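Local coordinates for uncharacterized protein YhfS (Escherichia coli, PDB 4J8L) that is of unknown function but carries covalently attached pyridoxal phosphate and is probably an aminotransferase-like enzyme, at residues A[5-9]-A[174-179]; A[316-322]-A[337-343]; A[123-127]-A[155-160]; A[70-74]-A[201-205]. All coordinates share one frame; numbering follows the deposited sequence.

Contact 1: A[5-9]-A[174-179]. With ACY (acetic acid), chain E.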
loop_
_atom_site.group_PDB
_atom_site.type_symbol
_atom_site.label_atom_id
_atom_site.label_comp_id
_atom_site.label_asym_id
_atom_site.label_seq_id
_atom_site.Cartn_x
_atom_site.Cartn_y
_atom_site.Cartn_z
ATOM N N PRO A 5 2.699 8.422 11.519
ATOM C CA PRO A 5 2.020 8.096 10.263
ATOM C C PRO A 5 2.641 8.791 9.057
ATOM O O PRO A 5 3.313 9.818 9.196
ATOM C CB PRO A 5 0.585 8.590 10.490
ATOM C CG PRO A 5 0.660 9.541 11.630
ATOM C CD PRO A 5 1.816 9.111 12.477
ATOM N N LEU A 6 2.426 8.213 7.882
ATOM C CA LEU A 6 2.878 8.818 6.637
ATOM C C LEU A 6 2.150 10.134 6.432
ATOM O O LEU A 6 1.048 10.330 6.948
ATOM C CB LEU A 6 2.600 7.880 5.464
ATOM C CG LEU A 6 3.253 6.501 5.589
ATOM C CD1 LEU A 6 2.950 5.678 4.335
ATOM C CD2 LEU A 6 4.749 6.640 5.799
ATOM N N GLN A 7 2.769 11.032 5.671
ATOM C CA GLN A 7 2.220 12.362 5.432
ATOM C C GLN A 7 1.216 12.349 4.277
ATOM O O GLN A 7 1.592 12.108 3.126
ATOM C CB GLN A 7 3.367 13.332 5.124
ATOM C CG GLN A 7 2.927 14.759 4.826
ATOM C CD GLN A 7 2.329 15.456 6.031
ATOM O OE1 GLN A 7 1.206 15.960 5.975
ATOM N NE2 GLN A 7 3.083 15.503 7.124
ATOM N N SER A 8 -0.055 12.621 4.583
ATOM C CA SER A 8 -1.115 12.593 3.578
ATOM C C SER A 8 -1.021 13.774 2.615
ATOM O O SER A 8 -0.586 14.864 2.987
ATOM C CB SER A 8 -2.491 12.639 4.253
ATOM O OG SER A 8 -2.671 11.568 5.165
ATOM N N LEU A 9 -1.451 13.553 1.379
ATOM C CA LEU A 9 -1.577 14.647 0.426
ATOM C C LEU A 9 -2.771 15.522 0.777
ATOM O O LEU A 9 -3.814 15.026 1.224
ATOM C CB LEU A 9 -1.743 14.114 -1.003
ATOM C CG LEU A 9 -0.597 13.236 -1.523
ATOM C CD1 LEU A 9 -0.895 12.753 -2.937
ATOM C CD2 LEU A 9 0.729 13.986 -1.481
ATOM N N ALA A 174 0.200 3.132 0.362
ATOM C CA ALA A 174 0.835 4.443 0.306
ATOM C C ALA A 174 0.683 5.117 -1.060
ATOM O O ALA A 174 0.787 6.339 -1.169
ATOM C CB ALA A 174 2.325 4.333 0.672
ATOM N N VAL A 175 0.468 4.318 -2.105
ATOM C CA VAL A 175 0.461 4.850 -3.468
ATOM C C VAL A 175 -0.675 5.842 -3.656
ATOM O O VAL A 175 -1.808 5.575 -3.239
ATOM C CB VAL A 175 0.357 3.724 -4.510
ATOM C CG1 VAL A 175 0.317 4.300 -5.931
ATOM C CG2 VAL A 175 1.537 2.769 -4.366
HETATM N N MSE A 176 -0.358 6.990 -4.264
HETATM C CA MSE A 176 -1.322 8.077 -4.470
HETATM C C MSE A 176 -1.807 8.744 -3.185
HETATM O O MSE A 176 -2.733 9.562 -3.220
HETATM C CB MSE A 176 -2.536 7.625 -5.297
HETATM C CG MSE A 176 -2.228 7.321 -6.741
HETATM SE SE MSE A 176 -1.295 8.828 -7.602
HETATM C CE MSE A 176 -1.914 8.564 -9.441
ATOM N N LYS A 177 -1.181 8.409 -2.063
ATOM C CA LYS A 177 -1.565 8.987 -0.782
ATOM C C LYS A 177 -0.435 9.816 -0.166
ATOM O O LYS A 177 -0.659 10.575 0.782
ATOM C CB LYS A 177 -1.978 7.881 0.185
ATOM C CG LYS A 177 -3.252 7.161 -0.216
ATOM C CD LYS A 177 -3.903 6.594 1.034
ATOM C CE LYS A 177 -4.049 5.107 0.957
ATOM N NZ LYS A 177 -4.315 4.550 2.311
ATOM N N VAL A 178 0.774 9.643 -0.696
ATOM C CA VAL A 178 1.945 10.406 -0.270
ATOM C C VAL A 178 2.655 11.010 -1.474
ATOM O O VAL A 178 2.358 10.670 -2.626
ATOM C CB VAL A 178 2.956 9.540 0.521
ATOM C CG1 VAL A 178 2.281 8.906 1.740
ATOM C CG2 VAL A 178 3.564 8.463 -0.369
ATOM N N ALA A 179 3.595 11.908 -1.213
ATOM C CA ALA A 179 4.254 12.631 -2.304
ATOM C C ALA A 179 5.087 11.729 -3.222
ATOM O O ALA A 179 5.067 11.892 -4.449
ATOM C CB ALA A 179 5.110 13.760 -1.751
HETATM C C ACY E . -2.327 8.357 4.012
HETATM O O ACY E . -2.618 7.141 4.001
HETATM O OXT ACY E . -3.182 9.276 4.121
HETATM C CH3 ACY E . -0.878 8.731 3.875
HETATM O O HOH W 1 3.404 13.097 1.418
#
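The N-terminal loop that leads into helix 11-28 rests on a loop of the large domain, and residues 5-9 meet residues 174-179 chiefly where Leu-9 lies over the backbone from Met-176 to Ala-179. Leu-9 N donates to Lys-177 O at 3.1 Å; the bond is bent, 139° at the hydrogen, and the donor stands 39° above the carbonyl plane. The same oxygen takes a CA-H...O contact from Ser-8 CA at 3.5 Å. With CG anti to its own carbonyl carbon (chi1 -59°), the Leu-9 side chain extends over this backbone, setting CD2 3.5 Å from Val-178 C and CD1 3.7 Å from Met-176 O. What it covers is the chain leaving a type II beta-turn, closed by Lys-177 N on Ala-174 O with Met-176 at positive phi, in the connection between strands 167-170 and 189-193 of the fold-type I domain. Cutting Leu-9 back to an alanine would probably open a gap above the peptide joining Val-178 to Ala-179. A water extends the pairing: it donates to Gln-7 O at 2.7 Å and accepts from Ala-179 N at 2.9 Å. Farther back, Leu-6 CB lies 3.9 Å from Val-178 CG1, while Leu-6 CD1 touches the Ala-174 methyl. An acetic acid molecule, probably from the crystallisation liquor, receives a hydrogen bond from Ser-8 OG, which is also bonded to Lys-279, and lies alongside Lys-177, whose NZ makes a salt bridge with Glu-310.

Contact 2: A[316-322]-A[337-343]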
loop_
_atom_site.group_PDB
_atom_site.type_symbol
_atom_site.label_atom_id
_atom_site.label_comp_id
_atom_site.label_asym_id
_atom_site.label_seq_id
_atom_site.Cartn_x
_atom_site.Cartn_y
_atom_site.Cartn_z
ATOM N N PRO A 316 -18.677 2.041 2.639
ATOM C CA PRO A 316 -18.956 2.402 4.038
ATOM C C PRO A 316 -17.679 2.256 4.878
ATOM O O PRO A 316 -16.730 1.600 4.448
ATOM C CB PRO A 316 -19.999 1.357 4.473
ATOM C CG PRO A 316 -20.570 0.802 3.207
ATOM C CD PRO A 316 -19.406 0.818 2.247
ATOM N N PRO A 317 -17.656 2.863 6.067
ATOM C CA PRO A 317 -16.434 2.788 6.875
ATOM C C PRO A 317 -16.220 1.375 7.397
ATOM O O PRO A 317 -17.194 0.671 7.692
ATOM C CB PRO A 317 -16.741 3.739 8.040
ATOM C CG PRO A 317 -18.239 3.659 8.192
ATOM C CD PRO A 317 -18.756 3.550 6.771
ATOM N N LEU A 318 -14.955 0.973 7.523
ATOM C CA LEU A 318 -14.608 -0.313 8.114
ATOM C C LEU A 318 -14.364 -0.115 9.610
ATOM O O LEU A 318 -13.544 0.717 9.985
ATOM C CB LEU A 318 -13.340 -0.858 7.462
ATOM C CG LEU A 318 -12.643 -2.085 8.062
ATOM C CD1 LEU A 318 -13.448 -3.354 7.822
ATOM C CD2 LEU A 318 -11.252 -2.198 7.445
ATOM N N PHE A 319 -15.094 -0.861 10.438
ATOM C CA PHE A 319 -14.848 -0.946 11.893
ATOM C C PHE A 319 -14.355 -2.374 12.111
ATOM O O PHE A 319 -15.111 -3.322 11.868
ATOM C CB PHE A 319 -16.144 -0.765 12.690
ATOM C CG PHE A 319 -16.619 0.669 12.844
ATOM C CD1 PHE A 319 -16.690 1.537 11.758
ATOM C CD2 PHE A 319 -17.076 1.114 14.082
ATOM C CE1 PHE A 319 -17.173 2.838 11.923
ATOM C CE2 PHE A 319 -17.552 2.403 14.262
ATOM C CZ PHE A 319 -17.609 3.271 13.177
ATOM N N TYR A 320 -13.101 -2.537 12.553
ATOM C CA TYR A 320 -12.420 -3.825 12.478
ATOM C C TYR A 320 -11.585 -4.075 13.728
ATOM O O TYR A 320 -11.232 -3.143 14.447
ATOM C CB TYR A 320 -11.496 -3.845 11.247
ATOM C CG TYR A 320 -11.082 -5.215 10.747
ATOM C CD1 TYR A 320 -11.993 -6.270 10.708
ATOM C CD2 TYR A 320 -9.792 -5.448 10.290
ATOM C CE1 TYR A 320 -11.620 -7.527 10.243
ATOM C CE2 TYR A 320 -9.406 -6.698 9.826
ATOM C CZ TYR A 320 -10.326 -7.735 9.802
ATOM O OH TYR A 320 -9.959 -8.979 9.331
ATOM N N ARG A 321 -11.261 -5.340 13.966
ATOM C CA ARG A 321 -10.331 -5.697 15.027
ATOM C C ARG A 321 -8.927 -5.130 14.777
ATOM O O ARG A 321 -8.611 -4.665 13.685
ATOM C CB ARG A 321 -10.262 -7.224 15.170
ATOM C CG ARG A 321 -9.831 -7.944 13.894
ATOM C CD ARG A 321 -9.989 -9.460 14.023
ATOM N NE ARG A 321 -9.204 -10.182 13.022
ATOM C CZ ARG A 321 -9.706 -10.751 11.928
ATOM N NH1 ARG A 321 -11.008 -10.691 11.674
ATOM N NH2 ARG A 321 -8.902 -11.384 11.084
ATOM N N LEU A 322 -8.085 -5.179 15.804
ATOM C CA LEU A 322 -6.691 -4.767 15.680
ATOM C C LEU A 322 -5.885 -5.795 14.888
ATOM O O LEU A 322 -6.303 -6.944 14.736
ATOM C CB LEU A 322 -6.077 -4.585 17.072
ATOM C CG LEU A 322 -6.846 -3.635 17.994
ATOM C CD1 LEU A 322 -6.239 -3.606 19.388
ATOM C CD2 LEU A 322 -6.885 -2.230 17.393
ATOM N N ALA A 337 -9.912 -1.839 22.149
ATOM C CA ALA A 337 -9.661 -0.923 21.031
ATOM C C ALA A 337 -9.980 -1.527 19.673
ATOM O O ALA A 337 -9.950 -2.750 19.501
ATOM C CB ALA A 337 -8.219 -0.439 21.068
ATOM N N ILE A 338 -10.278 -0.656 18.712
ATOM C CA ILE A 338 -10.644 -1.078 17.369
ATOM C C ILE A 338 -9.935 -0.205 16.337
ATOM O O ILE A 338 -9.433 0.870 16.671
ATOM C CB ILE A 338 -12.164 -0.968 17.147
ATOM C CG1 ILE A 338 -12.622 0.488 17.265
ATOM C CG2 ILE A 338 -12.901 -1.857 18.161
ATOM C CD1 ILE A 338 -14.055 0.727 16.782
ATOM N N ARG A 339 -9.892 -0.679 15.094
ATOM C CA ARG A 339 -9.444 0.142 13.970
ATOM C C ARG A 339 -10.645 0.652 13.184
ATOM O O ARG A 339 -11.610 -0.079 12.978
ATOM C CB ARG A 339 -8.548 -0.657 13.019
ATOM C CG ARG A 339 -7.114 -0.835 13.509
ATOM C CD ARG A 339 -6.270 -1.604 12.491
ATOM N NE ARG A 339 -6.677 -3.006 12.388
ATOM C CZ ARG A 339 -6.093 -3.905 11.602
ATOM N NH1 ARG A 339 -5.061 -3.561 10.835
ATOM N NH2 ARG A 339 -6.540 -5.154 11.578
ATOM N N ILE A 340 -10.572 1.905 12.742
ATOM C CA ILE A 340 -11.594 2.454 11.851
ATOM C C ILE A 340 -10.956 3.054 10.608
ATOM O O ILE A 340 -10.116 3.950 10.714
ATOM C CB ILE A 340 -12.432 3.552 12.528
ATOM C CG1 ILE A 340 -13.171 2.996 13.741
ATOM C CG2 ILE A 340 -13.484 4.104 11.545
ATOM C CD1 ILE A 340 -13.975 4.048 14.474
ATOM N N ASN A 341 -11.343 2.539 9.442
ATOM C CA ASN A 341 -10.942 3.135 8.168
ATOM C C ASN A 341 -12.202 3.745 7.574
ATOM O O ASN A 341 -13.103 3.019 7.144
ATOM C CB ASN A 341 -10.367 2.068 7.243
ATOM C CG ASN A 341 -9.766 2.654 5.968
ATOM O OD1 ASN A 341 -10.210 3.690 5.478
ATOM N ND2 ASN A 341 -8.753 1.982 5.428
ATOM N N PRO A 342 -12.283 5.080 7.571
ATOM C CA PRO A 342 -13.517 5.737 7.114
ATOM C C PRO A 342 -13.908 5.418 5.668
ATOM O O PRO A 342 -15.065 5.626 5.314
ATOM C CB PRO A 342 -13.180 7.225 7.235
ATOM C CG PRO A 342 -12.130 7.281 8.312
ATOM C CD PRO A 342 -11.293 6.057 8.060
ATOM N N ASN A 343 -12.970 4.952 4.846
ATOM C CA ASN A 343 -13.274 4.733 3.443
ATOM C C ASN A 343 -13.921 5.982 2.840
ATOM O O ASN A 343 -13.364 7.064 2.976
ATOM C CB ASN A 343 -14.104 3.460 3.234
ATOM C CG ASN A 343 -13.288 2.194 3.490
ATOM O OD1 ASN A 343 -12.110 2.131 3.141
ATOM N ND2 ASN A 343 -13.910 1.187 4.096
#
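Arg-339 and Leu-322 dominate the pairing of strands 318-320 and 337-341, an antiparallel ladder at one edge of the four-stranded sheet in the C-terminal domain. Backbone bonds run both ways in the hydrogen-bonded pairs Leu-318 with Asn-341 and Tyr-320 with Arg-339. The Arg-339 chain folds at chi3 (-69°), which swings its guanidinium across to the opposing segment. There NE, at 2.9 Å, and NH2, at 3.0 Å, both bind Arg-321 O, which lies at the edge of the guanidinium and in its plane; NE comes in on a lone pair of that oxygen. NH1 is held by Ala-276 O, so the flat group is gripped from two directions. Tyr-320 runs beside it with the two planes 23° apart, its CD2 3.5 Å from NH2. Leu-322 starts away from the partner strand but bends back: CG lies 3.6 Å from Ala-337 O, and CD2 comes 4.1 Å from Arg-339 CG, packing on the aliphatic root of the arginine. On the other face of the sheet, packed against helices 290-299 and 347-360, Ile-340 CD1 makes a CH-pi contact over the Phe-319 ring, 4.0 Å from its centroid. Leu-318 belongs to the arginine face, its CB 4.2 Å from Asn-341 CB. Past the ladder's end Asn-343 ND2 donates to Pro-316 O, 2.9 Å away, almost straight at 166° and in the plane of the asparagine amide.

Contact 3: A[123-127]-A[155-160]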
loop_
_atom_site.group_PDB
_atom_site.type_symbol
_atom_site.label_atom_id
_atom_site.label_comp_id
_atom_site.label_asym_id
_atom_site.label_seq_id
_atom_site.Cartn_x
_atom_site.Cartn_y
_atom_site.Cartn_z
ATOM N N LEU A 123 19.869 4.660 11.227
ATOM C CA LEU A 123 20.592 4.690 9.961
ATOM C C LEU A 123 22.055 4.279 10.120
ATOM O O LEU A 123 22.642 3.694 9.211
ATOM C CB LEU A 123 20.490 6.069 9.305
ATOM C CG LEU A 123 19.116 6.435 8.751
ATOM C CD1 LEU A 123 19.166 7.772 8.029
ATOM C CD2 LEU A 123 18.630 5.342 7.821
ATOM N N SER A 124 22.638 4.583 11.274
ATOM C CA SER A 124 24.022 4.211 11.543
ATOM C C SER A 124 24.176 2.694 11.586
ATOM O O SER A 124 25.114 2.138 11.010
ATOM C CB SER A 124 24.499 4.826 12.859
ATOM O OG SER A 124 24.398 6.239 12.821
ATOM N N ALA A 125 23.252 2.032 12.277
ATOM C CA ALA A 125 23.251 0.576 12.354
ATOM C C ALA A 125 22.964 -0.028 10.980
ATOM O O ALA A 125 23.602 -1.004 10.578
ATOM C CB ALA A 125 22.234 0.094 13.377
ATOM N N LEU A 126 22.008 0.562 10.266
ATOM C CA LEU A 126 21.691 0.133 8.907
ATOM C C LEU A 126 22.955 0.114 8.051
ATOM O O LEU A 126 23.261 -0.884 7.398
ATOM C CB LEU A 126 20.651 1.061 8.276
ATOM C CG LEU A 126 20.355 0.854 6.790
ATOM C CD1 LEU A 126 19.830 -0.548 6.541
ATOM C CD2 LEU A 126 19.354 1.897 6.284
ATOM N N LYS A 127 23.692 1.219 8.077
ATOM C CA LYS A 127 24.905 1.347 7.279
ATOM C C LYS A 127 25.977 0.340 7.695
ATOM O O LYS A 127 26.649 -0.246 6.844
ATOM C CB LYS A 127 25.437 2.782 7.336
ATOM C CG LYS A 127 26.779 2.978 6.650
ATOM C CD LYS A 127 27.178 4.445 6.598
ATOM C CE LYS A 127 28.694 4.595 6.500
ATOM N NZ LYS A 127 29.282 3.762 5.410
ATOM N N ASP A 155 15.463 8.308 3.001
ATOM C CA ASP A 155 16.753 8.251 3.680
ATOM C C ASP A 155 17.264 6.821 3.812
ATOM O O ASP A 155 18.465 6.565 3.685
ATOM C CB ASP A 155 16.681 8.934 5.047
ATOM C CG ASP A 155 16.405 10.421 4.933
ATOM O OD1 ASP A 155 16.578 10.977 3.826
ATOM O OD2 ASP A 155 16.015 11.032 5.944
ATOM N N VAL A 156 16.353 5.887 4.060
ATOM C CA VAL A 156 16.730 4.483 4.107
ATOM C C VAL A 156 17.198 4.040 2.723
ATOM O O VAL A 156 18.221 3.359 2.584
ATOM C CB VAL A 156 15.556 3.607 4.575
ATOM C CG1 VAL A 156 15.873 2.131 4.388
ATOM C CG2 VAL A 156 15.227 3.909 6.035
ATOM N N LEU A 157 16.450 4.446 1.698
ATOM C CA LEU A 157 16.800 4.123 0.317
ATOM C C LEU A 157 18.137 4.729 -0.104
ATOM O O LEU A 157 18.929 4.070 -0.776
ATOM C CB LEU A 157 15.687 4.556 -0.645
ATOM C CG LEU A 157 14.373 3.795 -0.450
ATOM C CD1 LEU A 157 13.264 4.408 -1.296
ATOM C CD2 LEU A 157 14.544 2.320 -0.791
ATOM N N ALA A 158 18.384 5.974 0.296
ATOM C CA ALA A 158 19.640 6.643 -0.022
ATOM C C ALA A 158 20.826 5.892 0.575
ATOM O O ALA A 158 21.859 5.726 -0.072
ATOM C CB ALA A 158 19.620 8.085 0.466
ATOM N N THR A 159 20.666 5.429 1.811
ATOM C CA THR A 159 21.717 4.675 2.478
ATOM C C THR A 159 22.025 3.400 1.708
ATOM O O THR A 159 23.193 3.058 1.491
ATOM C CB THR A 159 21.334 4.324 3.929
ATOM O OG1 THR A 159 21.071 5.529 4.657
ATOM C CG2 THR A 159 22.471 3.569 4.616
ATOM N N LEU A 160 20.971 2.711 1.286
ATOM C CA LEU A 160 21.108 1.456 0.562
ATOM C C LEU A 160 21.768 1.669 -0.790
ATOM O O LEU A 160 22.642 0.898 -1.191
ATOM C CB LEU A 160 19.740 0.799 0.385
ATOM C CG LEU A 160 19.117 0.258 1.673
ATOM C CD1 LEU A 160 17.647 -0.087 1.453
ATOM C CD2 LEU A 160 19.893 -0.959 2.159
#
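Thr-159 fits between Leu-123, Leu-126 and Lys-127 of the neighbouring helix, its two branches meeting different partners. CB is already in contact, 3.9 Å from Leu-126 CD2. From there the branches part. The methyl CG2, anti to the backbone N, turns to the other helix and lies 3.9 Å from the same Leu-126 CD2 and 4.1 Å from Lys-127 CB. The hydroxyl OG1 takes the position anti to the carbonyl carbon (chi1 -58°), which directs it back along its own helix to donate to Asp-155 O at 3.0 Å. Thr-159 N binds that oxygen too, the two donors arriving from opposite faces of the carbonyl plane. The polar tip is thus satisfied within the helix while standing 4.0 Å from Leu-123 CD2. An alanine in its place lacks both branches and would probably open a gap beside Leu-126 CD2 and Lys-127 CB where the methyl packed, while Asp-155 O would lose one of its two donors. Around this centre the packing is apolar. Val-156 divides its methyls, CG1 at 4.0 Å from Leu-126 CD2 and CG2 at 4.1 Å from Leu-123 CD2. Leu-126 CD1 approaches Leu-160 CD2 more loosely, where both leucines lean on Leu-94 of the sheet. No hydrogen bond joins segments 123-127 and 155-160, whose axes pass 10.3 Å apart and run 27° from parallel. Two helices side by side on one face of a largely parallel sheet, each belonging to a right-handed beta-alpha-beta crossover, are typical of the alpha/beta large domain of fold-type I enzymes.

Contact 4: A[70-74]-A[201-205]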
loop_
_atom_site.group_PDB
_atom_site.type_symbol
_atom_site.label_atom_id
_atom_site.label_comp_id
_atom_site.label_asym_id
_atom_site.label_seq_id
_atom_site.Cartn_x
_atom_site.Cartn_y
_atom_site.Cartn_z
ATOM N N LEU A 70 2.636 -4.788 -15.298
ATOM C CA LEU A 70 1.492 -5.287 -14.539
ATOM C C LEU A 70 1.622 -6.806 -14.451
ATOM O O LEU A 70 2.048 -7.459 -15.416
ATOM C CB LEU A 70 0.176 -4.881 -15.229
ATOM C CG LEU A 70 -0.082 -3.371 -15.263
ATOM C CD1 LEU A 70 -1.374 -3.041 -16.039
ATOM C CD2 LEU A 70 -0.165 -2.828 -13.849
ATOM N N VAL A 71 1.303 -7.367 -13.285
ATOM C CA VAL A 71 1.462 -8.799 -13.051
ATOM C C VAL A 71 0.240 -9.376 -12.323
ATOM O O VAL A 71 -0.519 -8.650 -11.665
ATOM C CB VAL A 71 2.713 -9.115 -12.195
ATOM C CG1 VAL A 71 3.993 -8.596 -12.872
ATOM C CG2 VAL A 71 2.561 -8.515 -10.803
ATOM N N GLN A 72 0.061 -10.685 -12.441
ATOM C CA GLN A 72 -0.961 -11.393 -11.686
ATOM C C GLN A 72 -0.556 -11.502 -10.217
ATOM O O GLN A 72 0.630 -11.369 -9.863
ATOM C CB GLN A 72 -1.173 -12.801 -12.248
ATOM C CG GLN A 72 -1.582 -12.841 -13.719
ATOM C CD GLN A 72 -3.050 -12.463 -13.937
ATOM O OE1 GLN A 72 -3.727 -11.923 -13.044
ATOM N NE2 GLN A 72 -3.554 -12.760 -15.133
ATOM N N GLY A 73 -1.538 -11.757 -9.361
ATOM C CA GLY A 73 -1.255 -11.938 -7.946
ATOM C C GLY A 73 -1.269 -10.664 -7.115
ATOM O O GLY A 73 -0.904 -10.690 -5.933
ATOM N N ALA A 74 -1.704 -9.560 -7.719
ATOM C CA ALA A 74 -1.831 -8.286 -7.014
ATOM C C ALA A 74 -0.545 -7.911 -6.274
ATOM O O ALA A 74 0.545 -8.035 -6.834
ATOM C CB ALA A 74 -3.055 -8.312 -6.073
ATOM N N GLU A 201 -9.472 -6.813 -9.560
ATOM C CA GLU A 201 -9.017 -7.998 -8.836
ATOM C C GLU A 201 -7.769 -8.614 -9.458
ATOM O O GLU A 201 -7.665 -8.745 -10.683
ATOM C CB GLU A 201 -10.121 -9.054 -8.856
ATOM C CG GLU A 201 -11.259 -8.803 -7.877
ATOM C CD GLU A 201 -12.382 -7.945 -8.444
ATOM O OE1 GLU A 201 -12.187 -7.247 -9.472
ATOM O OE2 GLU A 201 -13.487 -7.987 -7.860
ATOM N N GLY A 202 -6.821 -8.999 -8.607
ATOM C CA GLY A 202 -5.685 -9.794 -9.042
ATOM C C GLY A 202 -4.504 -9.101 -9.696
ATOM O O GLY A 202 -3.496 -9.743 -9.988
ATOM N N VAL A 203 -4.615 -7.798 -9.932
ATOM C CA VAL A 203 -3.599 -7.080 -10.691
ATOM C C VAL A 203 -2.671 -6.275 -9.796
ATOM O O VAL A 203 -3.121 -5.473 -8.978
ATOM C CB VAL A 203 -4.252 -6.158 -11.739
ATOM C CG1 VAL A 203 -3.176 -5.448 -12.574
ATOM C CG2 VAL A 203 -5.169 -6.983 -12.626
ATOM N N GLY A 204 -1.369 -6.521 -9.944
ATOM C CA GLY A 204 -0.359 -5.771 -9.221
ATOM C C GLY A 204 0.545 -5.043 -10.191
ATOM O O GLY A 204 0.508 -5.304 -11.389
ATOM N N ALA A 205 1.348 -4.118 -9.677
ATOM C CA ALA A 205 2.263 -3.354 -10.520
ATOM C C ALA A 205 3.670 -3.378 -9.956
ATOM O O ALA A 205 3.856 -3.246 -8.751
ATOM C CB ALA A 205 1.774 -1.909 -10.647
#
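Val-71 and Gly-204 form the central pair where strands 67-72 and 203-208 run antiparallel, and backbone hydrogen bonds carry the contact. Gly-204 N donates to Val-71 O at 2.9 Å and nearly straight, 177° at the hydrogen. The return bond, Val-71 N to Gly-204 O, is as short at 2.9 Å, but its donor sits 37° above the carbonyl plane. Beyond the pair the chain curls at Gly-73, and Ala-74 N reaches Gly-202 O at 2.9 Å from well above that carbonyl, 73° out of its plane. CA-H...O contacts fill in between these bonds: Leu-70 CA lies 3.3 Å from Gly-204 O, and Gly-204 CA lies 3.4 Å from Ala-74 O. The second of these depends on a bare glycine, since a CB there would come 2.0 Å from Ala-74 O. Apolar side chains meet each other across the contact on the face bearing Leu-70, Val-203 and Ala-205. Leu-70 CD2 touches the Ala-205 methyl at 3.9 Å and Val-203 CG1 at 4.2 Å, bridging two residues of the opposing strand that point to the same face. Gln-72, on this face as well, uses NE2 to bond Gly-224 O. Strand 67-72 is outermost in the mixed seven-stranded sheet, and 203-208 separates it from 189-193; helices 50-62 and 229-261 pack on the Leu-70 side, while Ala-74, touching Ser-193, stands where the strand gives way to helix 74-86.

Contacts 3 and 4 lie within the domain that carries the cofactor lysine, Lys-196, which precedes segment 201-205 closely in the chain; contact 1 sets the N-terminal segment against that domain, and contact 2 belongs to the C-terminal domain. Contacts 1 and 4 cross along the sequence, with centres about 21 Å apart, and contact 3 is nested within the loops both close. Contact 1 faces the C-terminal domain: its nearest atoms are about 6 Å from contact 2, and Glu-310 joins them by pairing with Lys-177 and with Asn-341. Helix 229-261 touches contacts 1 and 4. Contact 3 lies far from contacts 2 and 4, its centre about 34 Å and 30 Å from theirs.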